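Local coordinates for protein N-acetylmuramoyl-L-alanine amidase (Mycolicibacterium smegmatis, PDB 7AGM) that cleaves the amide bond between N-acetylmuramic acid and L-alanine in peptidoglycan as a zinc-dependent hydrolase, at residues E52-T56 / S105-D109. Residues are numbered along the deposited sequence; the frame is centred on the assembly and turned at random.
Sequences EHSFT and SIHAD. With ZN (zinc ion), chain C.
E52 OE2 is gripped twice: it binds the zinc ion at 2.0 Å and accepts a hydrogen bond from the backbone N of A108 at 3.0 Å. This is the metal centre of an Amidase_3 domain, where the first turn of helix 52-69 meets the C-terminal end of strand 102-109. The A108 N-H points almost straight at OE2 (170°) but arrives from above the carboxylate plane; the bond is consistent with the strand backbone holding the ligand oxygen in place. An extended side chain, with CG anti to the backbone N (chi1 -180°), carries the carboxylate to the metal. From the strand, H107 brings ND1 to the zinc at 2.0 Å. H17 completes the protein ligands, and three waters fill the remaining positions. Water 1 also donates to E52 OE1, which is also hydrogen-bonded to the backbone N of T44.

Further along the helix, the side chains of F55 and T56 pack on the strand. The A108 methyl lies 3.8 Å from F55 CD2, while H107 O sits at the edge of the same ring. T56 sets CG2 against the strand backbone near H107 CA and turns OG1 to the carbonyl of G16. Back at the zinc, water 2 donates to A108 O at 2.8 Å.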
# COMPACT_ATOMS: atom_id res chain seq x y z
N GLU A 52 3.74 -5.19 -11.69
CA GLU A 52 3.31 -4.53 -10.46
C GLU A 52 4.50 -4.07 -9.62
O GLU A 52 4.50 -2.96 -9.08
CB GLU A 52 2.42 -5.46 -9.64
CG GLU A 52 1.95 -4.80 -8.34
CD GLU A 52 1.10 -5.72 -7.49
OE1 GLU A 52 0.81 -6.85 -7.94
OE2 GLU A 52 0.73 -5.31 -6.36
N HIS A 53 5.54 -4.91 -9.51
CA HIS A 53 6.64 -4.57 -8.61
C HIS A 53 7.36 -3.30 -9.03
O HIS A 53 7.85 -2.56 -8.17
CB HIS A 53 7.60 -5.75 -8.44
CG HIS A 53 8.47 -6.02 -9.63
ND1 HIS A 53 9.59 -5.28 -9.92
CD2 HIS A 53 8.40 -6.98 -10.58
CE1 HIS A 53 10.17 -5.76 -11.01
NE2 HIS A 53 9.47 -6.80 -11.43
N SER A 54 7.41 -3.01 -10.34
CA SER A 54 8.04 -1.77 -10.78
C SER A 54 7.12 -0.57 -10.57
O SER A 54 7.58 0.51 -10.18
CB SER A 54 8.47 -1.87 -12.24
OG SER A 54 9.44 -2.90 -12.40
N PHE A 55 5.82 -0.75 -10.79
CA PHE A 55 4.87 0.31 -10.49
C PHE A 55 4.92 0.70 -9.02
O PHE A 55 4.96 1.89 -8.68
CB PHE A 55 3.44 -0.11 -10.85
CG PHE A 55 2.40 0.80 -10.26
CD1 PHE A 55 2.18 2.07 -10.79
CD2 PHE A 55 1.68 0.42 -9.14
CE1 PHE A 55 1.25 2.93 -10.24
CE2 PHE A 55 0.74 1.27 -8.58
CZ PHE A 55 0.52 2.53 -9.12
N THR A 56 4.88 -0.29 -8.12
CA THR A 56 4.84 0.04 -6.70
C THR A 56 6.15 0.68 -6.27
O THR A 56 6.16 1.61 -5.45
CB THR A 56 4.55 -1.20 -5.86
OG1 THR A 56 5.65 -2.11 -5.94
CG2 THR A 56 3.25 -1.89 -6.29
N SER A 105 1.20 0.33 2.54
CA SER A 105 1.66 -0.62 1.54
C SER A 105 1.00 -0.26 0.22
O SER A 105 -0.19 0.04 0.18
CB SER A 105 1.30 -2.04 1.96
OG SER A 105 1.72 -2.99 1.00
N ILE A 106 1.79 -0.22 -0.85
CA ILE A 106 1.34 0.26 -2.15
C ILE A 106 1.36 -0.90 -3.14
O ILE A 106 2.40 -1.56 -3.31
CB ILE A 106 2.17 1.46 -2.63
CG1 ILE A 106 1.98 2.64 -1.67
CG2 ILE A 106 1.75 1.86 -4.03
CD1 ILE A 106 2.78 3.88 -2.04
N HIS A 107 0.22 -1.13 -3.80
CA HIS A 107 0.02 -2.29 -4.67
C HIS A 107 -0.74 -1.87 -5.91
O HIS A 107 -1.27 -0.75 -6.01
CB HIS A 107 -0.78 -3.39 -3.96
CG HIS A 107 0.04 -4.18 -3.01
ND1 HIS A 107 0.49 -5.45 -3.29
CD2 HIS A 107 0.52 -3.88 -1.77
CE1 HIS A 107 1.20 -5.90 -2.27
NE2 HIS A 107 1.23 -4.97 -1.34
N ALA A 108 -0.83 -2.81 -6.85
CA ALA A 108 -1.74 -2.71 -7.98
C ALA A 108 -2.38 -4.08 -8.20
O ALA A 108 -1.76 -5.12 -7.94
CB ALA A 108 -1.06 -2.24 -9.26
N ASP A 109 -3.61 -4.07 -8.70
CA ASP A 109 -4.49 -5.22 -8.67
C ASP A 109 -4.62 -5.85 -10.05
O ASP A 109 -4.28 -5.26 -11.08
CB ASP A 109 -5.87 -4.78 -8.19
CG ASP A 109 -6.69 -5.91 -7.62
OD1 ASP A 109 -6.11 -6.96 -7.27
OD2 ASP A 109 -7.92 -5.73 -7.52
ZN ZN C . 0.20 -6.66 -4.91
O HOH W 1 -0.54 -8.37 -5.98
O HOH W 2 -1.78 -6.40 -5.47
O HOH W 3 -0.65 -8.22 -3.57